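TAF6 (Antonospora locustae, PDB 4ATG) is a subunit of the transcription factor TFIID whose C-terminal HEAT repeat domain takes part in Taf6-Taf9 complex formation and so probably supports TFIID assembly. Local coordinates at residues V62-I67 with D104-M109; S91-V96 with D112-I117; K55-A60 with K99-D104; Y44-I49 with A68-L73. One frame throughout, in Å; residues are numbered along the deposited sequence. Where two conformers were deposited one is given.

Overall arrangement
All four contacts lie in one helical HEAT repeat domain and share elements. Contacts 1 and 4 both use helix 60-75, and contacts 1 and 2 both use helix 104-121; contact 3 joins the loops leading into these two helices. Contacts 2 and 4 are buried, purely apolar across the interface, and pair helices running roughly antiparallel. Contact 1, partly buried, sets two nearly parallel helices side by side and adds a water bridge at its edge. Contact 3, at the surface, mixes ring packing with a lysine-carbonyl bond. Contacts 2 and 4, with centres about 12 Å apart, are joined by a probable hydrogen bond between Ser-91 OG and Tyr-70 OH.

Contact 1 (V62-I67 with D104-M109); sequences VLKTCI and DDVRKM
With chi1 at -179°, CG of Met-109 stands opposite its own backbone N and the chain runs on extended, carrying SD across to Lys-64 and Ile-67. Val-106 has chi1 169°, which places CG1 against Leu-63 and leaves CG2 for the aliphatic stem of Lys-64. The evidence for packing is a set of near-van der Waals spacings. Val-106 CG1 lies 3.8 Å from Leu-63 CD1, the two side chains meeting nearly square-on, and 3.9 Å from Ile-67 CD1. Met-109 SD comes 3.7 Å from Lys-64 CG, again nearly perpendicular, while Met-109 CG rests 3.8 Å from Ile-67 CG2; Met-109 was deposited in two conformers, so its contacts hold for this one and are less certain. The short helix segments run almost parallel (8°), with axes 9.9 Å apart. Beyond the apolar part, Lys-64 NZ and Asp-105 OD2 do not touch, at 4.6 Å, but one water accepts from Lys-64 NZ and donates to Asp-105 OD2. The direct salt bridge of Lys-64 is made with Glu-61 on its own helix. No hydrogen bond passes directly between 62-67 and 104-109, which implies that apolar packing joins these helices, while the single water linking Lys-64 and Asp-105 probably adds only modestly.

Contact 2 (S91-V96 with D112-I117); sequences SLLTCV and DIVKYI
Leu-92 is the hub of this contact, meeting Ile-113, Val-114 and Ile-117 with different parts of its side chain. Its CD1 reaches Ile-117 CD1 at 3.5 Å, the two side chains approaching tip to tip. The same methyl lies 3.7 Å from Ile-113 CG2, here with the chains set roughly perpendicular, and nearer the backbone Leu-92 CB sits 3.8 Å from Val-114 CG2. That valine methyl is shared: Leu-93 CD2 approaches it across, at 4.0 Å, and Val-96 CG2 adds a looser touch. Ile-113 presents CG2 to Leu-92, while its chi1 of -50° and chi2 of -55° turn CD1 off toward Phe-71. No polar bond links 91-96 with 112-117. Polar ties come from one shell further out, where Ser-110 OG donates to Leu-92 O and Arg-107 NH1 binds Val-96 O, both from helix 104-121. The segments lie 142° apart in direction, axes 9.7 Å from each other, so these consecutive helices form an obliquely antiparallel hairpin. Around it, helix 60-75 meets Leu-92 and Ile-113, helix 128-140 lies against Leu-93, Val-114 and Ile-117, and helix 147-160 packs on Val-96 and Val-114.

Contact 3 (K55-A60 with K99-D104); sequences KSFKEA and KSIVDD
Phe-57 meets Ser-100 and Ile-101 where two interhelical loops of the HEAT repeat domain lie side by side. It occupies the second position of a type I beta turn, Ser-56 to Glu-59. The tight part is around this residue: Phe-57 CB is 3.7 Å from Ser-100 CB, and ring atom CD1 is 3.8 Å from Ile-101 CG1, both partners standing oblique to the ring. Replacing it with an alanine would keep the CB contact but would probably leave a gap beside Ile-101 CG1 and the methyl of Thr-94, which the ring now touches. At the helix starts, Ala-60 CB lies 3.4 Å from Asp-103 OD2; Asp-103 is an N-cap residue, and its other oxygen, OD1, accepts from Asp-105 N.

The solvent side is looser and polar. A water accepts from Val-102 N at 2.9 Å and lies unusually close to Phe-57 O, so that this second half of the bridge is doubtful. Beside this water, Lys-58, bent at chi2 (-66°), reaches toward the other loop and passes Val-102 CG1 nearly perpendicular to that side chain. Its NZ donates to Ser-100 O at 2.8 Å, with a C=O...N angle of 137° and the nitrogen tilted 19° from the carbonyl plane.

Contact 4 (Y44-I49 with A68-L73); sequences YFIQHI and ALYFSL
Ile-49 lies over one face of the Tyr-70 ring, and the two side chains lie alongside each other and point opposite ways. The methyl CG2 makes the contact: it is 3.9 Å from the ring centroid and 26° off the ring normal, the geometry of a CH-pi interaction. It is displaced toward the hydroxyl end, so Ile-49 CG2 is nearest to Tyr-70 CZ, at 3.6 Å. The first torsion of Ile-49 (chi1 -66°) divides its branches, CG2 going over the ring while CG1 leads CD1 to Leu-69 CB, 3.8 Å away. Ile-46 comes at Tyr-70 differently, its CA near the ring plane at the edge and its CG2 4.2 Å from Tyr-70 CE1. One turn further along, Leu-73 CD1 touches Phe-45 CB at 4.0 Å, and its CD2 stands oblique to the phenylalanine ring.

Nothing polar joins 44-49 to 68-73 directly. The buried phenol is nevertheless held at its oxygen, since Tyr-70 OH is hydrogen-bonded to Ser-91 OG and Ser-50 OG. A phenylalanine here would keep the ring under Ile-49 but would probably leave both serine hydroxyls without their common partner and the ring less firmly fixed.

The segments run nearly antiparallel, at 164° with axes 10.9 Å apart, as neighbouring members of an all-helical stack. Helices 7-20 and 25-34 pack on Phe-45 and Leu-69, whereas helix 85-97 lies against Ile-46 and Tyr-70.

Contact 1 (V62-I67 with D104-M109)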
loop_
_atom_site.group_PDB
_atom_site.type_symbol
_atom_site.label_atom_id
_atom_site.label_comp_id
_atom_site.label_asym_id
_atom_site.label_seq_id
_atom_site.Cartn_x
_atom_site.Cartn_y
_atom_site.Cartn_z
ATOM N N VAL A 62 4.355 3.325 12.906
ATOM C CA VAL A 62 5.450 2.749 12.077
ATOM C C VAL A 62 4.910 2.399 10.705
ATOM O O VAL A 62 5.533 2.753 9.706
ATOM C CB VAL A 62 6.169 1.552 12.766
ATOM C CG1 VAL A 62 7.220 0.912 11.850
ATOM C CG2 VAL A 62 6.814 1.989 14.083
ATOM N N LEU A 63 3.703 1.809 10.641
ATOM C CA LEU A 63 3.100 1.448 9.342
ATOM C C LEU A 63 2.878 2.684 8.488
ATOM O O LEU A 63 3.168 2.667 7.289
ATOM C CB LEU A 63 1.769 0.699 9.534
ATOM C CG LEU A 63 1.846 -0.708 10.166
ATOM C CD1 LEU A 63 0.481 -1.270 10.358
ATOM C CD2 LEU A 63 2.640 -1.666 9.324
ATOM N N LYS A 64 2.403 3.780 9.110
ATOM C CA LYS A 64 2.197 5.040 8.381
ATOM C C LYS A 64 3.497 5.601 7.825
ATOM O O LYS A 64 3.510 6.084 6.690
ATOM C CB LYS A 64 1.509 6.084 9.257
ATOM C CG LYS A 64 0.059 5.744 9.541
ATOM C CD LYS A 64 -0.552 6.827 10.421
ATOM C CE LYS A 64 -1.860 6.376 11.025
ATOM N NZ LYS A 64 -2.333 7.345 12.041
ATOM N N THR A 65 4.594 5.518 8.600
ATOM C CA THR A 65 5.933 5.946 8.140
ATOM C C THR A 65 6.383 5.097 6.957
ATOM O O THR A 65 6.896 5.654 6.000
ATOM C CB THR A 65 6.951 5.890 9.302
ATOM O OG1 THR A 65 6.484 6.774 10.317
ATOM C CG2 THR A 65 8.352 6.354 8.895
ATOM N N CYS A 66 6.167 3.768 7.005
ATOM C CA CYS A 66 6.555 2.849 5.910
ATOM C C CYS A 66 5.844 3.189 4.621
ATOM O O CYS A 66 6.475 3.264 3.572
ATOM C CB CYS A 66 6.304 1.407 6.317
ATOM S SG CYS A 66 7.428 0.820 7.609
ATOM N N ILE A 67 4.536 3.450 4.712
ATOM C CA ILE A 67 3.716 3.821 3.550
ATOM C C ILE A 67 4.224 5.138 2.970
ATOM O O ILE A 67 4.339 5.270 1.752
ATOM C CB ILE A 67 2.221 3.881 3.993
ATOM C CG1 ILE A 67 1.713 2.462 4.362
ATOM C CG2 ILE A 67 1.338 4.508 2.880
ATOM C CD1 ILE A 67 0.414 2.481 5.334
ATOM N N ASP A 104 -7.959 1.632 10.984
ATOM C CA ASP A 104 -8.578 1.862 9.664
ATOM C C ASP A 104 -7.823 2.910 8.856
ATOM O O ASP A 104 -7.830 2.847 7.632
ATOM C CB ASP A 104 -10.046 2.303 9.807
ATOM C CG ASP A 104 -11.014 1.188 10.138
ATOM O OD1 ASP A 104 -10.629 -0.002 10.010
ATOM O OD2 ASP A 104 -12.166 1.495 10.475
ATOM N N ASP A 105 -7.217 3.897 9.537
ATOM C CA ASP A 105 -6.448 4.966 8.890
ATOM C C ASP A 105 -5.226 4.412 8.144
ATOM O O ASP A 105 -4.832 4.972 7.118
ATOM C CB ASP A 105 -6.000 6.010 9.924
ATOM C CG ASP A 105 -7.115 6.915 10.408
ATOM O OD1 ASP A 105 -8.185 6.950 9.751
ATOM O OD2 ASP A 105 -6.907 7.619 11.420
ATOM N N VAL A 106 -4.636 3.328 8.650
ATOM C CA VAL A 106 -3.488 2.682 7.986
ATOM C C VAL A 106 -3.964 2.082 6.664
ATOM O O VAL A 106 -3.333 2.269 5.633
ATOM C CB VAL A 106 -2.813 1.606 8.884
ATOM C CG1 VAL A 106 -1.800 0.768 8.091
ATOM C CG2 VAL A 106 -2.155 2.251 10.097
ATOM N N ARG A 107 -5.080 1.366 6.711
ATOM C CA ARG A 107 -5.647 0.705 5.540
ATOM C C ARG A 107 -5.979 1.722 4.458
ATOM O O ARG A 107 -5.647 1.508 3.296
ATOM C CB ARG A 107 -6.907 -0.065 5.918
ATOM C CG ARG A 107 -6.659 -1.162 6.945
ATOM C CD ARG A 107 -7.954 -1.888 7.275
ATOM N NE ARG A 107 -7.759 -2.868 8.345
ATOM C CZ ARG A 107 -7.269 -4.091 8.175
ATOM N NH1 ARG A 107 -6.933 -4.519 6.968
ATOM N NH2 ARG A 107 -7.106 -4.893 9.213
ATOM N N LYS A 108 -6.625 2.815 4.843
ATOM C CA LYS A 108 -7.010 3.865 3.905
ATOM C C LYS A 108 -5.793 4.579 3.340
ATOM O O LYS A 108 -5.781 4.882 2.138
ATOM C CB LYS A 108 -7.934 4.876 4.578
ATOM C CG LYS A 108 -9.304 4.297 4.902
ATOM C CD LYS A 108 -10.109 5.328 5.669
ATOM C CE LYS A 108 -11.519 4.875 5.841
ATOM N NZ LYS A 108 -12.205 5.659 6.901
ATOM N N MET A 109 -4.783 4.877 4.197
ATOM C CA MET A 109 -3.569 5.581 3.765
ATOM C C MET A 109 -2.839 4.749 2.714
ATOM O O MET A 109 -2.431 5.281 1.687
ATOM C CB MET A 109 -2.635 5.839 4.952
ATOM C CG MET A 109 -1.391 6.584 4.562
ATOM S SD MET A 109 -0.207 6.605 5.918
ATOM C CE MET A 109 1.068 7.580 5.212
HETATM O O HOH W 1 -4.814 6.630 13.145
#

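Contact 2 (S91-V96 with D112-I117)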
loop_
_atom_site.group_PDB
_atom_site.type_symbol
_atom_site.label_atom_id
_atom_site.label_comp_id
_atom_site.label_asym_id
_atom_site.label_seq_id
_atom_site.Cartn_x
_atom_site.Cartn_y
_atom_site.Cartn_z
ATOM N N SER A 91 3.242 -5.094 -0.893
ATOM C CA SER A 91 3.536 -4.627 0.467
ATOM C C SER A 91 2.471 -3.586 0.893
ATOM O O SER A 91 1.946 -3.654 1.997
ATOM C CB SER A 91 4.926 -4.016 0.527
ATOM O OG SER A 91 5.233 -3.674 1.863
ATOM N N LEU A 92 2.134 -2.651 0.001
ATOM C CA LEU A 92 1.046 -1.718 0.262
ATOM C C LEU A 92 -0.272 -2.466 0.409
ATOM O O LEU A 92 -1.049 -2.135 1.294
ATOM C CB LEU A 92 0.922 -0.731 -0.872
ATOM C CG LEU A 92 1.969 0.380 -0.947
ATOM C CD1 LEU A 92 1.829 1.101 -2.322
ATOM C CD2 LEU A 92 1.810 1.354 0.228
ATOM N N LEU A 93 -0.529 -3.466 -0.436
ATOM C CA LEU A 93 -1.773 -4.242 -0.325
ATOM C C LEU A 93 -1.881 -5.005 0.986
ATOM O O LEU A 93 -2.990 -5.135 1.510
ATOM C CB LEU A 93 -1.973 -5.170 -1.530
ATOM C CG LEU A 93 -2.277 -4.459 -2.851
ATOM C CD1 LEU A 93 -2.173 -5.422 -3.989
ATOM C CD2 LEU A 93 -3.685 -3.828 -2.846
ATOM N N THR A 94 -0.733 -5.451 1.562
ATOM C CA THR A 94 -0.720 -6.110 2.889
ATOM C C THR A 94 -1.251 -5.108 3.946
ATOM O O THR A 94 -1.976 -5.503 4.851
ATOM C CB THR A 94 0.687 -6.579 3.218
ATOM O OG1 THR A 94 1.051 -7.596 2.280
ATOM C CG2 THR A 94 0.821 -7.115 4.640
ATOM N N CYS A 95 -0.901 -3.819 3.816
ATOM C CA CYS A 95 -1.397 -2.788 4.750
ATOM C C CYS A 95 -2.871 -2.508 4.563
ATOM O O CYS A 95 -3.529 -2.083 5.512
ATOM C CB CYS A 95 -0.580 -1.510 4.643
ATOM S SG CYS A 95 1.139 -1.710 5.143
ATOM N N VAL A 96 -3.395 -2.732 3.348
ATOM C CA VAL A 96 -4.831 -2.499 3.061
ATOM C C VAL A 96 -5.666 -3.654 3.642
ATOM O O VAL A 96 -6.657 -3.425 4.338
ATOM C CB VAL A 96 -5.106 -2.366 1.526
ATOM C CG1 VAL A 96 -6.603 -2.240 1.228
ATOM C CG2 VAL A 96 -4.345 -1.187 0.909
ATOM N N ASP A 112 -4.703 4.709 -0.603
ATOM C CA ASP A 112 -4.467 5.949 -1.335
ATOM C C ASP A 112 -3.211 5.848 -2.204
ATOM O O ASP A 112 -3.186 6.371 -3.327
ATOM C CB ASP A 112 -4.334 7.113 -0.370
ATOM C CG ASP A 112 -5.621 7.438 0.373
ATOM O OD1 ASP A 112 -6.714 7.071 -0.134
ATOM O OD2 ASP A 112 -5.538 8.070 1.450
ATOM N N ILE A 113 -2.173 5.165 -1.691
ATOM C CA ILE A 113 -0.925 4.995 -2.460
ATOM C C ILE A 113 -1.129 3.974 -3.542
ATOM O O ILE A 113 -0.642 4.169 -4.664
ATOM C CB ILE A 113 0.320 4.724 -1.553
ATOM C CG1 ILE A 113 0.393 5.798 -0.404
ATOM C CG2 ILE A 113 1.634 4.749 -2.412
ATOM C CD1 ILE A 113 0.392 7.275 -0.850
ATOM N N VAL A 114 -1.868 2.900 -3.247
ATOM C CA VAL A 114 -2.209 1.914 -4.295
ATOM C C VAL A 114 -2.946 2.631 -5.433
ATOM O O VAL A 114 -2.698 2.332 -6.606
ATOM C CB VAL A 114 -3.060 0.741 -3.754
ATOM C CG1 VAL A 114 -3.619 -0.137 -4.891
ATOM C CG2 VAL A 114 -2.260 -0.104 -2.773
ATOM N N LYS A 115 -3.855 3.561 -5.092
ATOM C CA LYS A 115 -4.603 4.319 -6.112
ATOM C C LYS A 115 -3.657 5.173 -6.958
ATOM O O LYS A 115 -3.785 5.214 -8.173
ATOM C CB LYS A 115 -5.689 5.199 -5.482
ATOM C CG LYS A 115 -6.306 6.188 -6.503
ATOM C CD LYS A 115 -7.390 7.065 -5.910
ATOM C CE LYS A 115 -7.897 8.093 -6.918
ATOM N NZ LYS A 115 -8.229 7.461 -8.231
ATOM N N TYR A 116 -2.709 5.827 -6.328
ATOM C CA TYR A 116 -1.740 6.662 -7.052
ATOM C C TYR A 116 -0.975 5.805 -8.070
ATOM O O TYR A 116 -0.767 6.239 -9.211
ATOM C CB TYR A 116 -0.746 7.294 -6.068
ATOM C CG TYR A 116 0.226 8.219 -6.764
ATOM C CD1 TYR A 116 -0.092 9.553 -6.979
ATOM C CD2 TYR A 116 1.435 7.741 -7.277
ATOM C CE1 TYR A 116 0.781 10.405 -7.655
ATOM C CE2 TYR A 116 2.328 8.593 -7.934
ATOM C CZ TYR A 116 1.984 9.920 -8.134
ATOM O OH TYR A 116 2.840 10.792 -8.758
ATOM N N ILE A 117 -0.557 4.616 -7.659
ATOM C CA ILE A 117 0.188 3.699 -8.554
ATOM C C ILE A 117 -0.725 3.253 -9.679
ATOM O O ILE A 117 -0.335 3.293 -10.842
ATOM C CB ILE A 117 0.750 2.505 -7.748
ATOM C CG1 ILE A 117 1.832 2.986 -6.753
ATOM C CG2 ILE A 117 1.306 1.396 -8.696
ATOM C CD1 ILE A 117 2.287 1.881 -5.709
#

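Contact 3 (K55-A60 with K99-D104)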
loop_
_atom_site.group_PDB
_atom_site.type_symbol
_atom_site.label_atom_id
_atom_site.label_comp_id
_atom_site.label_asym_id
_atom_site.label_seq_id
_atom_site.Cartn_x
_atom_site.Cartn_y
_atom_site.Cartn_z
ATOM N N LYS A 55 6.501 -6.998 10.510
ATOM C CA LYS A 55 6.841 -7.046 11.942
ATOM C C LYS A 55 6.109 -5.981 12.753
ATOM O O LYS A 55 6.161 -6.022 13.985
ATOM C CB LYS A 55 8.361 -6.823 12.099
ATOM C CG LYS A 55 9.195 -8.054 11.804
ATOM C CD LYS A 55 10.660 -7.700 11.649
ATOM C CE LYS A 55 11.510 -8.911 11.340
ATOM N NZ LYS A 55 12.867 -8.520 10.874
ATOM N N SER A 56 5.436 -5.019 12.068
ATOM C CA SER A 56 4.824 -3.846 12.707
ATOM C C SER A 56 3.311 -3.701 12.604
ATOM O O SER A 56 2.798 -2.578 12.726
ATOM C CB SER A 56 5.489 -2.576 12.177
ATOM O OG SER A 56 6.901 -2.699 12.178
ATOM N N PHE A 57 2.581 -4.808 12.426
ATOM C CA PHE A 57 1.123 -4.752 12.297
ATOM C C PHE A 57 0.393 -4.035 13.419
ATOM O O PHE A 57 -0.660 -3.443 13.172
ATOM C CB PHE A 57 0.526 -6.139 12.043
ATOM C CG PHE A 57 0.886 -6.729 10.698
ATOM C CD1 PHE A 57 0.920 -5.933 9.553
ATOM C CD2 PHE A 57 1.148 -8.092 10.567
ATOM C CE1 PHE A 57 1.210 -6.487 8.307
ATOM C CE2 PHE A 57 1.462 -8.641 9.318
ATOM C CZ PHE A 57 1.479 -7.836 8.200
ATOM N N LYS A 58 0.972 -4.055 14.636
ATOM C CA LYS A 58 0.386 -3.431 15.828
ATOM C C LYS A 58 0.999 -2.061 16.149
ATOM O O LYS A 58 0.694 -1.490 17.201
ATOM C CB LYS A 58 0.473 -4.381 17.043
ATOM C CG LYS A 58 -0.164 -5.763 16.834
ATOM C CD LYS A 58 -1.676 -5.708 16.650
ATOM C CE LYS A 58 -2.249 -7.074 16.393
ATOM N NZ LYS A 58 -3.715 -7.015 16.159
ATOM N N GLU A 59 1.853 -1.535 15.252
ATOM C CA GLU A 59 2.476 -0.222 15.418
ATOM C C GLU A 59 1.994 0.666 14.277
ATOM O O GLU A 59 2.663 0.753 13.256
ATOM C CB GLU A 59 4.011 -0.319 15.453
ATOM C CG GLU A 59 4.514 -1.037 16.698
ATOM C CD GLU A 59 6.015 -1.196 16.764
ATOM O OE1 GLU A 59 6.698 -0.250 17.220
ATOM O OE2 GLU A 59 6.510 -2.273 16.360
ATOM N N ALA A 60 0.797 1.258 14.442
ATOM C CA ALA A 60 0.131 2.101 13.434
ATOM C C ALA A 60 1.024 3.220 12.931
ATOM O O ALA A 60 1.092 3.437 11.723
ATOM C CB ALA A 60 -1.172 2.672 13.991
ATOM N N LYS A 99 -4.769 -8.914 8.123
ATOM C CA LYS A 99 -5.703 -9.303 9.190
ATOM C C LYS A 99 -5.326 -8.768 10.563
ATOM O O LYS A 99 -6.198 -8.624 11.407
ATOM C CB LYS A 99 -5.925 -10.840 9.231
ATOM C CG LYS A 99 -4.700 -11.675 9.606
ATOM C CD LYS A 99 -5.004 -13.166 9.541
ATOM C CE LYS A 99 -3.803 -14.014 9.865
ATOM N NZ LYS A 99 -4.153 -15.459 9.904
ATOM N N SER A 100 -4.032 -8.499 10.801
ATOM C CA SER A 100 -3.563 -8.068 12.122
ATOM C C SER A 100 -3.579 -6.553 12.359
ATOM O O SER A 100 -3.369 -6.116 13.491
ATOM C CB SER A 100 -2.187 -8.668 12.417
ATOM O OG SER A 100 -2.172 -10.061 12.151
ATOM N N ILE A 101 -3.846 -5.757 11.311
ATOM C CA ILE A 101 -3.897 -4.296 11.426
ATOM C C ILE A 101 -5.188 -3.863 12.127
ATOM O O ILE A 101 -6.275 -4.280 11.727
ATOM C CB ILE A 101 -3.689 -3.629 10.040
ATOM C CG1 ILE A 101 -2.236 -3.853 9.561
ATOM C CG2 ILE A 101 -4.063 -2.121 10.058
ATOM C CD1 ILE A 101 -2.067 -3.788 8.122
ATOM N N VAL A 102 -5.064 -3.043 13.173
ATOM C CA VAL A 102 -6.219 -2.594 13.948
ATOM C C VAL A 102 -6.697 -1.184 13.600
ATOM O O VAL A 102 -7.832 -0.838 13.921
ATOM C CB VAL A 102 -6.090 -2.831 15.484
ATOM C CG1 VAL A 102 -6.062 -4.321 15.817
ATOM C CG2 VAL A 102 -4.873 -2.122 16.072
ATOM N N ASP A 103 -5.853 -0.389 12.909
ATOM C CA ASP A 103 -6.172 0.988 12.569
ATOM C C ASP A 103 -6.713 1.129 11.137
ATOM O O ASP A 103 -5.993 0.839 10.189
ATOM C CB ASP A 103 -4.912 1.859 12.767
ATOM C CG ASP A 103 -5.163 3.344 12.950
ATOM O OD1 ASP A 103 -6.227 3.826 12.517
ATOM O OD2 ASP A 103 -4.278 4.031 13.497
ATOM N N ASP A 104 -7.959 1.632 10.984
ATOM C CA ASP A 104 -8.578 1.862 9.664
ATOM C C ASP A 104 -7.823 2.910 8.856
ATOM O O ASP A 104 -7.830 2.847 7.632
ATOM C CB ASP A 104 -10.046 2.303 9.807
ATOM C CG ASP A 104 -11.014 1.188 10.138
ATOM O OD1 ASP A 104 -10.629 -0.002 10.010
ATOM O OD2 ASP A 104 -12.166 1.495 10.475
HETATM O O HOH W 2 -2.491 -1.792 13.798
#

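Contact 4 (Y44-I49 with A68-L73)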
loop_
_atom_site.group_PDB
_atom_site.type_symbol
_atom_site.label_atom_id
_atom_site.label_comp_id
_atom_site.label_asym_id
_atom_site.label_seq_id
_atom_site.Cartn_x
_atom_site.Cartn_y
_atom_site.Cartn_z
ATOM N N TYR A 44 16.998 -2.165 -1.642
ATOM C CA TYR A 44 17.267 -2.470 -0.236
ATOM C C TYR A 44 16.275 -1.754 0.682
ATOM O O TYR A 44 15.816 -2.343 1.659
ATOM C CB TYR A 44 18.724 -2.160 0.111
ATOM C CG TYR A 44 19.683 -3.032 -0.674
ATOM C CD1 TYR A 44 19.609 -4.422 -0.606
ATOM C CD2 TYR A 44 20.594 -2.473 -1.566
ATOM C CE1 TYR A 44 20.412 -5.228 -1.406
ATOM C CE2 TYR A 44 21.466 -3.274 -2.305
ATOM C CZ TYR A 44 21.393 -4.651 -2.197
ATOM O OH TYR A 44 22.242 -5.441 -2.934
ATOM N N PHE A 45 15.919 -0.501 0.352
ATOM C CA PHE A 45 14.917 0.225 1.147
ATOM C C PHE A 45 13.589 -0.531 1.061
ATOM O O PHE A 45 12.955 -0.768 2.080
ATOM C CB PHE A 45 14.731 1.656 0.622
ATOM C CG PHE A 45 15.779 2.651 1.080
ATOM C CD1 PHE A 45 16.063 2.817 2.435
ATOM C CD2 PHE A 45 16.376 3.513 0.175
ATOM C CE1 PHE A 45 16.997 3.773 2.867
ATOM C CE2 PHE A 45 17.293 4.491 0.610
ATOM C CZ PHE A 45 17.627 4.583 1.944
ATOM N N ILE A 46 13.189 -0.931 -0.148
ATOM C CA ILE A 46 11.937 -1.666 -0.345
ATOM C C ILE A 46 11.961 -2.998 0.383
ATOM O O ILE A 46 10.988 -3.335 1.047
ATOM C CB ILE A 46 11.574 -1.809 -1.841
ATOM C CG1 ILE A 46 11.306 -0.424 -2.456
ATOM C CG2 ILE A 46 10.352 -2.745 -2.025
ATOM C CD1 ILE A 46 11.467 -0.409 -3.891
ATOM N N GLN A 47 13.068 -3.744 0.292
ATOM C CA GLN A 47 13.182 -5.029 1.012
ATOM C C GLN A 47 13.067 -4.809 2.534
ATOM O O GLN A 47 12.317 -5.532 3.198
ATOM C CB GLN A 47 14.516 -5.733 0.652
ATOM C CG GLN A 47 14.646 -7.152 1.184
ATOM C CD GLN A 47 16.085 -7.554 1.433
ATOM O OE1 GLN A 47 17.049 -6.952 0.928
ATOM N NE2 GLN A 47 16.263 -8.594 2.227
ATOM N N HIS A 48 13.790 -3.808 3.106
ATOM C CA HIS A 48 13.707 -3.560 4.563
ATOM C C HIS A 48 12.330 -3.104 4.981
ATOM O O HIS A 48 11.798 -3.578 5.995
ATOM C CB HIS A 48 14.733 -2.513 5.038
ATOM C CG HIS A 48 14.555 -2.120 6.481
ATOM N ND1 HIS A 48 15.114 -2.864 7.504
ATOM C CD2 HIS A 48 13.865 -1.087 7.022
ATOM C CE1 HIS A 48 14.772 -2.249 8.628
ATOM N NE2 HIS A 48 14.020 -1.176 8.388
ATOM N N ILE A 49 11.786 -2.117 4.255
ATOM C CA ILE A 49 10.480 -1.549 4.594
ATOM C C ILE A 49 9.414 -2.655 4.552
ATOM O O ILE A 49 8.610 -2.727 5.476
ATOM C CB ILE A 49 10.113 -0.304 3.726
ATOM C CG1 ILE A 49 11.077 0.874 4.014
ATOM C CG2 ILE A 49 8.668 0.137 3.984
ATOM C CD1 ILE A 49 11.167 1.942 2.775
ATOM N N ALA A 68 4.532 6.115 3.843
ATOM C CA ALA A 68 5.036 7.439 3.427
ATOM C C ALA A 68 6.399 7.319 2.776
ATOM O O ALA A 68 6.645 8.035 1.816
ATOM C CB ALA A 68 5.094 8.388 4.623
ATOM N N LEU A 69 7.276 6.391 3.264
ATOM C CA LEU A 69 8.596 6.179 2.644
ATOM C C LEU A 69 8.424 5.605 1.241
ATOM O O LEU A 69 9.154 5.986 0.316
ATOM C CB LEU A 69 9.467 5.263 3.503
ATOM C CG LEU A 69 9.962 5.883 4.842
ATOM C CD1 LEU A 69 10.632 4.802 5.690
ATOM C CD2 LEU A 69 10.976 6.970 4.581
ATOM N N TYR A 70 7.481 4.673 1.063
ATOM C CA TYR A 70 7.244 4.151 -0.301
ATOM C C TYR A 70 6.826 5.292 -1.236
ATOM O O TYR A 70 7.319 5.385 -2.361
ATOM C CB TYR A 70 6.124 3.119 -0.317
ATOM C CG TYR A 70 6.500 1.730 0.162
ATOM C CD1 TYR A 70 7.792 1.228 -0.018
ATOM C CD2 TYR A 70 5.545 0.889 0.723
ATOM C CE1 TYR A 70 8.122 -0.077 0.367
ATOM C CE2 TYR A 70 5.857 -0.416 1.095
ATOM C CZ TYR A 70 7.149 -0.888 0.933
ATOM O OH TYR A 70 7.438 -2.163 1.340
ATOM N N PHE A 71 5.905 6.148 -0.778
ATOM C CA PHE A 71 5.416 7.259 -1.598
ATOM C C PHE A 71 6.544 8.228 -1.914
ATOM O O PHE A 71 6.590 8.781 -3.009
ATOM C CB PHE A 71 4.236 7.971 -0.883
ATOM C CG PHE A 71 3.492 8.950 -1.776
ATOM C CD1 PHE A 71 3.078 8.577 -3.054
ATOM C CD2 PHE A 71 3.230 10.246 -1.347
ATOM C CE1 PHE A 71 2.396 9.485 -3.884
ATOM C CE2 PHE A 71 2.551 11.152 -2.177
ATOM C CZ PHE A 71 2.144 10.765 -3.437
ATOM N N SER A 72 7.468 8.450 -0.957
ATOM C CA SER A 72 8.600 9.354 -1.203
ATOM C C SER A 72 9.446 8.794 -2.343
ATOM O O SER A 72 9.824 9.536 -3.235
ATOM C CB SER A 72 9.482 9.494 0.039
ATOM O OG SER A 72 8.911 10.341 1.024
ATOM N N LEU A 73 9.755 7.492 -2.303
ATOM C CA LEU A 73 10.597 6.886 -3.361
ATOM C C LEU A 73 9.860 6.924 -4.714
ATOM O O LEU A 73 10.461 7.257 -5.747
ATOM C CB LEU A 73 10.928 5.437 -2.977
ATOM C CG LEU A 73 11.922 5.233 -1.818
ATOM C CD1 LEU A 73 12.056 3.720 -1.508
ATOM C CD2 LEU A 73 13.289 5.786 -2.166
#